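Local coordinates for Apc35852 (Geobacillus stearothermophilus, PDB 1U9C), which is of unknown function but belongs to the DJ-1/PfpI family, whose members include chaperone-like proteins and cysteine proteases, at residues V12-T16 and E54-D58; W27-V33 and N205-R210. All coordinates share one frame; numbering follows the deposited sequence.

Contact 1 (V12-T16 and E54-D58)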
ATOM      1  N   VAL A  12       1.244   6.676  -2.417  1.00 18.75           N
ATOM      2  CA  VAL A  12      -0.109   6.511  -2.906  1.00 19.41           C
ATOM      3  C   VAL A  12      -0.209   6.740  -4.430  1.00 18.80           C
ATOM      4  O   VAL A  12       0.625   7.336  -5.084  1.00 19.19           O
ATOM      5  CB  VAL A  12      -1.100   7.441  -2.154  1.00 19.31           C
ATOM      6  CG1 VAL A  12      -1.054   7.140  -0.680  1.00 19.93           C
ATOM      7  CG2 VAL A  12      -0.802   8.936  -2.429  1.00 20.57           C
ATOM      8  N   THR A  13      -1.329   6.216  -4.961  1.00 18.78           N
ATOM      9  CA  THR A  13      -1.680   6.338  -6.395  1.00 18.72           C
ATOM     10  C   THR A  13      -2.099   7.748  -6.759  1.00 19.61           C
ATOM     11  O   THR A  13      -2.507   8.561  -5.927  1.00 20.89           O
ATOM     12  CB  THR A  13      -2.821   5.342  -6.687  1.00 18.80           C
ATOM     13  OG1 THR A  13      -3.107   5.290  -8.105  1.00 19.57           O
ATOM     14  CG2 THR A  13      -4.127   5.729  -6.036  1.00 20.77           C
ATOM     15  N   ASN A  14      -1.976   8.048  -8.051  1.00 18.60           N
ATOM     16  CA  ASN A  14      -2.557   9.217  -8.656  1.00 19.39           C
ATOM     17  C   ASN A  14      -3.522   8.858  -9.801  1.00 19.83           C
ATOM     18  O   ASN A  14      -3.951   9.759 -10.519  1.00 21.41           O
ATOM     19  CB  ASN A  14      -1.511  10.163  -9.235  1.00 19.81           C
ATOM     20  CG  ASN A  14      -0.469  10.565  -8.233  1.00 20.38           C
ATOM     21  OD1 ASN A  14       0.477   9.842  -8.031  1.00 20.48           O
ATOM     22  ND2 ASN A  14      -0.633  11.744  -7.585  1.00 20.90           N
ATOM     23  N   HIS A  15      -3.894   7.592  -9.918  1.00 18.68           N
ATOM     24  CA  HIS A  15      -4.651   7.139 -11.063  1.00 19.93           C
ATOM     25  C   HIS A  15      -6.126   7.214 -10.879  1.00 21.43           C
ATOM     26  O   HIS A  15      -6.643   6.726  -9.864  1.00 22.52           O
ATOM     27  CB  HIS A  15      -4.286   5.709 -11.403  1.00 20.23           C
ATOM     28  CG  HIS A  15      -4.763   5.298 -12.741  1.00 21.21           C
ATOM     29  ND1 HIS A  15      -4.031   5.534 -13.871  1.00 21.59           N
ATOM     30  CD2 HIS A  15      -5.941   4.772 -13.148  1.00 20.95           C
ATOM     31  CE1 HIS A  15      -4.738   5.161 -14.935  1.00 23.39           C
ATOM     32  NE2 HIS A  15      -5.897   4.668 -14.521  1.00 22.57           N
ATOM     33  N   THR A  16      -6.835   7.727 -11.861  0.50 17.28           N
ATOM     34  CA  THR A  16      -8.280   7.767 -11.755  0.50 20.18           C
ATOM     35  C   THR A  16      -9.045   6.978 -12.824  0.50 18.00           C
ATOM     36  O   THR A  16     -10.190   6.601 -12.619  0.50 18.06           O
ATOM     37  CB  THR A  16      -8.494   9.283 -11.940  0.50 22.33           C
ATOM     38  OG1 THR A  16      -8.173   9.994 -10.727  0.50 25.88           O
ATOM     39  CG2 THR A  16      -9.866   9.650 -12.455  0.50 25.13           C
ATOM     40  N   GLU A  54      -1.587  16.867  -5.858  1.00 20.45           N
ATOM     41  CA  GLU A  54      -2.852  16.574  -5.228  1.00 21.50           C
ATOM     42  C   GLU A  54      -3.399  15.209  -5.611  1.00 21.08           C
ATOM     43  O   GLU A  54      -3.667  14.986  -6.801  1.00 23.17           O
ATOM     44  CB  GLU A  54      -3.903  17.665  -5.553  1.00 23.31           C
ATOM     45  CG  GLU A  54      -5.278  17.456  -4.964  1.00 25.17           C
ATOM     46  CD  GLU A  54      -6.167  18.698  -5.084  1.00 29.40           C
ATOM     47  OE1 GLU A  54      -5.895  19.603  -5.915  1.00 36.69           O
ATOM     48  OE2 GLU A  54      -7.149  18.801  -4.327  1.00 38.49           O
ATOM     49  N   VAL A  55      -3.540  14.293  -4.676  1.00 20.42           N
ATOM     50  CA  VAL A  55      -3.904  12.921  -4.920  1.00 19.97           C
ATOM     51  C   VAL A  55      -5.400  12.792  -5.089  1.00 19.78           C
ATOM     52  O   VAL A  55      -6.183  13.267  -4.253  1.00 21.11           O
ATOM     53  CB  VAL A  55      -3.411  12.119  -3.771  1.00 19.72           C
ATOM     54  CG1 VAL A  55      -3.986  10.744  -3.753  1.00 19.88           C
ATOM     55  CG2 VAL A  55      -1.897  12.057  -3.801  1.00 21.62           C
ATOM     56  N   PRO A  56      -5.882  12.118  -6.116  1.00 19.76           N
ATOM     57  CA  PRO A  56      -7.315  11.901  -6.293  1.00 20.00           C
ATOM     58  C   PRO A  56      -7.799  10.789  -5.381  1.00 21.18           C
ATOM     59  O   PRO A  56      -7.103   9.794  -5.171  1.00 21.35           O
ATOM     60  CB  PRO A  56      -7.414  11.438  -7.761  1.00 21.14           C
ATOM     61  CG  PRO A  56      -6.118  10.705  -7.991  1.00 22.17           C
ATOM     62  CD  PRO A  56      -5.070  11.487  -7.178  1.00 21.18           C
ATOM     63  N   LEU A  57      -8.999  10.949  -4.841  1.00 20.34           N
ATOM     64  CA  LEU A  57      -9.545   9.967  -3.951  1.00 20.87           C
ATOM     65  C   LEU A  57     -10.623   9.160  -4.684  1.00 21.06           C
ATOM     66  O   LEU A  57     -11.423   9.729  -5.437  1.00 22.18           O
ATOM     67  CB  LEU A  57     -10.171  10.676  -2.735  1.00 21.92           C
ATOM     68  CG  LEU A  57      -9.167  11.565  -1.963  1.00 23.58           C
ATOM     69  CD1 LEU A  57      -9.832  12.284  -0.736  1.00 25.93           C
ATOM     70  CD2 LEU A  57      -7.944  10.707  -1.538  1.00 24.69           C
ATOM     71  N   ASP A  58     -10.666   7.882  -4.422  1.00 21.64           N
ATOM     72  CA  ASP A  58     -11.739   7.033  -4.955  1.00 22.71           C
ATOM     73  C   ASP A  58     -13.022   7.606  -4.420  1.00 22.75           C
ATOM     74  O   ASP A  58     -13.159   7.779  -3.202  1.00 21.53           O
ATOM     75  CB  ASP A  58     -11.575   5.611  -4.552  1.00 22.74           C
ATOM     76  CG  ASP A  58     -12.552   4.685  -5.235  1.00 23.90           C
ATOM     77  OD1 ASP A  58     -13.768   4.895  -5.106  1.00 25.37           O
ATOM     78  OD2 ASP A  58     -12.142   3.767  -6.025  1.00 28.39           O
TER
HETATM   79  O   HOH W   1      -2.442  13.639  -8.829  1.00 25.36           O
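Val12 and Val55 meet methyl to methyl, CG2 to CG2 at 3.6 Å, their side chains crossing at about a right angle. Val55 divides its two branches: CG2 also lies 4.0 Å from Asn14 ND2, while CG1, anti to the backbone N (chi1 167°), presses on Thr13 O at 3.4 Å. That carbonyl oxygen is buried here without a hydrogen-bond partner, against a methyl that can offer none. With an alanine here instead of Val55, both methyls go, and a gap would probably open beside Val12 CG2 and leave the Thr13 carbonyl less closely covered. Next along, the Pro56 ring packs against the backbone of Asn14, CG 3.5 Å from Asn14 O, and, in one of the two conformers of Thr16, places CB 3.4 Å from Thr16 OG1. No direct hydrogen bond joins 12-16 to 54-58; one water does, accepting from Asn14 ND2 at 2.9 Å and donating to Glu54 O at 2.7 Å. The turn itself is shaped by Thr13, whose OG1 accepts from His15 N at 3.0 Å in an ST turn and also bonds Asp104. Asn14 is positioned by Gln51 N at its OD1, Ser49 OG at its ND2 and Asp104 at its backbone N. The pair thus joins the loop leaving strand 7-12 to the one following neighbouring strand 44-49, with helix 101-104 meeting Thr13 and His15.

Contact 2 (W27-V33 and N205-R210)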
ATOM      1  N   TRP A  27      -7.864   4.988  -1.866  1.00 20.13           N
ATOM      2  CA  TRP A  27      -8.892   4.725  -0.884  1.00 20.51           C
ATOM      3  C   TRP A  27      -8.513   5.458   0.409  1.00 19.63           C
ATOM      4  O   TRP A  27      -7.594   5.033   1.101  1.00 20.08           O
ATOM      5  CB  TRP A  27      -9.055   3.221  -0.581  1.00 21.23           C
ATOM      6  CG  TRP A  27     -10.320   2.940   0.095  1.00 21.79           C
ATOM      7  CD1 TRP A  27     -10.567   2.986   1.448  1.00 22.49           C
ATOM      8  CD2 TRP A  27     -11.573   2.697  -0.531  1.00 21.87           C
ATOM      9  NE1 TRP A  27     -11.908   2.742   1.688  1.00 23.44           N
ATOM     10  CE2 TRP A  27     -12.529   2.579   0.484  1.00 22.66           C
ATOM     11  CE3 TRP A  27     -11.971   2.559  -1.865  1.00 23.05           C
ATOM     12  CZ2 TRP A  27     -13.857   2.329   0.204  1.00 24.25           C
ATOM     13  CZ3 TRP A  27     -13.303   2.316  -2.130  1.00 25.36           C
ATOM     14  CH2 TRP A  27     -14.201   2.205  -1.129  1.00 24.48           C
ATOM     15  N   LEU A  28      -9.195   6.543   0.687  1.00 19.42           N
ATOM     16  CA  LEU A  28      -8.774   7.494   1.710  1.00 19.31           C
ATOM     17  C   LEU A  28      -8.382   6.865   3.038  1.00 20.54           C
ATOM     18  O   LEU A  28      -7.286   7.144   3.573  1.00 20.43           O
ATOM     19  CB  LEU A  28      -9.820   8.599   1.862  1.00 21.37           C
ATOM     20  CG  LEU A  28      -9.475   9.613   2.939  1.00 20.94           C
ATOM     21  CD1 LEU A  28      -8.152  10.353   2.725  1.00 22.75           C
ATOM     22  CD2 LEU A  28     -10.648  10.592   3.018  1.00 21.85           C
ATOM     23  N   GLU A  29      -9.204   5.995   3.596  1.00 20.51           N
ATOM     24  CA  GLU A  29      -8.948   5.478   4.923  1.00 20.27           C
ATOM     25  C   GLU A  29      -7.616   4.762   4.984  1.00 20.22           C
ATOM     26  O   GLU A  29      -6.982   4.686   6.050  1.00 21.04           O
ATOM     27  CB  GLU A  29     -10.099   4.506   5.356  1.00 21.46           C
ATOM     28  CG  GLU A  29      -9.863   3.762   6.663  1.00 24.71           C
ATOM     29  CD  GLU A  29     -10.951   2.814   7.066  1.00 27.48           C
ATOM     30  OE1 GLU A  29     -11.846   2.476   6.256  1.00 33.14           O
ATOM     31  OE2 GLU A  29     -10.837   2.379   8.242  1.00 32.62           O
ATOM     32  N   GLU A  30      -7.255   4.090   3.912  1.00 19.80           N
ATOM     33  CA  GLU A  30      -6.037   3.293   3.874  1.00 19.93           C
ATOM     34  C   GLU A  30      -4.764   4.102   3.995  1.00 19.78           C
ATOM     35  O   GLU A  30      -3.723   3.557   4.343  1.00 20.42           O
ATOM     36  CB  GLU A  30      -6.023   2.414   2.643  1.00 20.84           C
ATOM     37  CG  GLU A  30      -7.120   1.338   2.685  1.00 20.78           C
ATOM     38  CD  GLU A  30      -7.302   0.592   1.435  1.00 24.34           C
ATOM     39  OE1 GLU A  30      -6.533   0.687   0.528  1.00 24.35           O
ATOM     40  OE2 GLU A  30      -8.367  -0.130   1.415  1.00 25.38           O
ATOM     41  N   PHE A  31      -4.845   5.372   3.652  1.00 19.79           N
ATOM     42  CA  PHE A  31      -3.805   6.364   3.940  1.00 19.99           C
ATOM     43  C   PHE A  31      -4.027   7.012   5.308  1.00 19.42           C
ATOM     44  O   PHE A  31      -3.108   7.080   6.116  1.00 19.76           O
ATOM     45  CB  PHE A  31      -3.779   7.455   2.868  1.00 19.38           C
ATOM     46  CG  PHE A  31      -2.820   8.543   3.171  1.00 19.34           C
ATOM     47  CD1 PHE A  31      -1.463   8.378   2.973  1.00 19.83           C
ATOM     48  CD2 PHE A  31      -3.236   9.734   3.766  1.00 19.83           C
ATOM     49  CE1 PHE A  31      -0.572   9.381   3.316  1.00 20.77           C
ATOM     50  CE2 PHE A  31      -2.363  10.721   4.084  1.00 21.45           C
ATOM     51  CZ  PHE A  31      -1.038  10.549   3.872  1.00 20.66           C
ATOM     52  N   ALA A  32      -5.236   7.504   5.542  1.00 19.11           N
ATOM     53  CA  ALA A  32      -5.458   8.385   6.685  1.00 19.35           C
ATOM     54  C   ALA A  32      -5.287   7.658   8.022  1.00 20.62           C
ATOM     55  O   ALA A  32      -4.680   8.193   8.952  1.00 20.78           O
ATOM     56  CB  ALA A  32      -6.843   9.028   6.627  1.00 20.18           C
ATOM     57  N   VAL A  33      -5.813   6.444   8.170  1.00 20.08           N
ATOM     58  CA  VAL A  33      -5.719   5.771   9.453  1.00 20.48           C
ATOM     59  C   VAL A  33      -4.241   5.424   9.762  1.00 21.33           C
ATOM     60  O   VAL A  33      -3.747   5.716  10.849  1.00 21.84           O
ATOM     61  CB  VAL A  33      -6.657   4.582   9.477  1.00 20.45           C
ATOM     62  CG1 VAL A  33      -6.241   3.550  10.517  1.00 23.59           C
ATOM     63  CG2 VAL A  33      -8.109   5.061   9.669  1.00 23.07           C
ATOM     64  N   ASN A 205      -8.114  -5.317   3.187  1.00 25.04           N
ATOM     65  CA  ASN A 205      -9.171  -4.414   2.761  1.00 24.97           C
ATOM     66  C   ASN A 205      -9.206  -3.152   3.649  1.00 24.45           C
ATOM     67  O   ASN A 205      -8.391  -3.007   4.550  1.00 23.03           O
ATOM     68  CB  ASN A 205     -10.470  -5.175   2.782  1.00 26.64           C
ATOM     69  CG  ASN A 205     -10.654  -5.849   4.080  1.00 24.43           C
ATOM     70  OD1 ASN A 205     -10.293  -5.280   5.075  1.00 26.11           O
ATOM     71  ND2 ASN A 205     -11.134  -7.099   4.088  1.00 27.61           N
ATOM     72  N   PRO A 206     -10.130  -2.224   3.405  1.00 24.00           N
ATOM     73  CA  PRO A 206     -10.109  -0.973   4.164  1.00 23.83           C
ATOM     74  C   PRO A 206     -10.206  -1.193   5.640  1.00 24.79           C
ATOM     75  O   PRO A 206      -9.596  -0.500   6.418  1.00 25.68           O
ATOM     76  CB  PRO A 206     -11.323  -0.193   3.606  1.00 24.65           C
ATOM     77  CG  PRO A 206     -11.494  -0.696   2.283  1.00 25.70           C
ATOM     78  CD  PRO A 206     -11.117  -2.172   2.318  1.00 24.82           C
ATOM     79  N   GLN A 207     -10.959  -2.210   6.015  1.00 24.69           N
ATOM     80  CA  GLN A 207     -11.151  -2.578   7.398  1.00 24.98           C
ATOM     81  C   GLN A 207      -9.887  -3.117   8.090  1.00 25.19           C
ATOM     82  O   GLN A 207      -9.857  -3.268   9.333  1.00 25.66           O
ATOM     83  CB  GLN A 207     -12.265  -3.649   7.509  1.00 25.89           C
ATOM     84  CG  GLN A 207     -13.667  -3.225   7.007  1.00 29.19           C
ATOM     85  CD  GLN A 207     -13.851  -3.150   5.490  1.00 31.32           C
ATOM     86  OE1 GLN A 207     -13.076  -3.684   4.706  1.00 28.23           O
ATOM     87  NE2 GLN A 207     -14.965  -2.526   5.068  1.00 37.21           N
ATOM     88  N   SER A 208      -8.855  -3.406   7.298  1.00 22.28           N
ATOM     89  CA  SER A 208      -7.558  -3.874   7.810  1.00 22.11           C
ATOM     90  C   SER A 208      -6.517  -2.760   7.975  1.00 22.20           C
ATOM     91  O   SER A 208      -5.360  -3.080   8.304  1.00 22.54           O
ATOM     92  CB  SER A 208      -7.016  -4.889   6.820  1.00 22.47           C
ATOM     93  OG  SER A 208      -7.974  -5.907   6.563  1.00 22.73           O
ATOM     94  N   SER A 209      -6.875  -1.507   7.703  1.00 22.28           N
ATOM     95  CA  SER A 209      -5.893  -0.404   7.678  1.00 22.79           C
ATOM     96  C   SER A 209      -5.209  -0.229   9.011  1.00 22.73           C
ATOM     97  O   SER A 209      -3.976  -0.156   9.096  1.00 23.11           O
ATOM     98  CB  SER A 209      -6.558   0.890   7.262  1.00 23.34           C
ATOM     99  OG  SER A 209      -7.112   0.801   5.949  1.00 24.82           O
ATOM    100  N   ARG A 210      -5.975  -0.188  10.088  1.00 22.84           N
ATOM    101  CA  ARG A 210      -5.424   0.001  11.379  1.00 23.27           C
ATOM    102  C   ARG A 210      -4.491  -1.122  11.843  1.00 21.70           C
ATOM    103  O   ARG A 210      -3.369  -0.881  12.295  1.00 22.87           O
ATOM    104  CB  ARG A 210      -6.490   0.254  12.429  1.00 23.98           C
ATOM    105  CG  ARG A 210      -5.919   0.657  13.737  1.00 25.95           C
ATOM    106  CD  ARG A 210      -6.992   1.099  14.770  1.00 28.53           C
ATOM    107  NE  ARG A 210      -7.731   2.222  14.196  1.00 35.17           N
ATOM    108  CZ  ARG A 210      -7.414   3.515  14.309  1.00 34.58           C
ATOM    109  NH1 ARG A 210      -6.389   3.920  15.075  1.00 38.16           N
ATOM    110  NH2 ARG A 210      -8.182   4.412  13.703  1.00 35.16           N
TER
HETATM  111  O   HOH W   2      -8.906  -0.015   9.885  1.00 30.68           O
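Pro206 lays CG over one face of the Trp27 indole, a CH-pi contact 3.9 Å from the centroid of the five-membered ring and 25° off its normal. The ring is carried there with CG anti to the backbone N, and Pro206 CG lies toward its rim, nearest NE1. Van der Waals packing also joins Val33 to Arg210: Val33 CG1 packs 3.7 Å from Arg210 CA and also lies over one face of the guanidinium, the arginine chain bending back at chi3 (-59°) to bring that group over the valine. Between these ends Glu30 CG touches Ser209 OG at 3.3 Å. Helix 28-40 here packs against the start of helix 209-221 and the 3-10 turn 206-208 before it, two helices of the DJ-1/PfpI alpha/beta fold. Glu30 OE2 lies against one face of the Pro206 ring, 3.3 Å from CG; OE1 receives a weak hydrogen bond from Gly97 N, and OE2 lies close to the sulfinate of the oxidised cysteine at position 129. A glutamate beside the reactive cysteine is also found in DJ-1, consistent with a related site. No direct hydrogen bond crosses between the segments. Ser209 OG donates to Pro206 O at 2.8 Å, tilted 23° from the carbonyl plane, and Ser209 N reaches the same oxygen from the same face. A water accepts from Arg210 N at 2.9 Å and donates weakly to Glu29 OE2 and Gln207 O.

In the fold
The centres of contacts 1 and 2 lie 14 Å apart, and their segments alternate along the chain: 12-16, 27-33, 54-58, 205-210. Both adjoin the central mixed sheet. Contact 1 joins loops that follow its adjacent parallel strands 7-12 and 44-49, whereas contact 2 pairs helix 28-40, which links those two strands, with helix 209-221, which follows strand 200-203. The two touch directly: Val12 CG1 packs on Phe31 CD1 at 3.9 Å, Leu57 packs on Leu28 and Asp58 on Trp27. Early and late parts of the chain are thereby brought together, with Glu30 of contact 2 lying beside the oxidised cysteine.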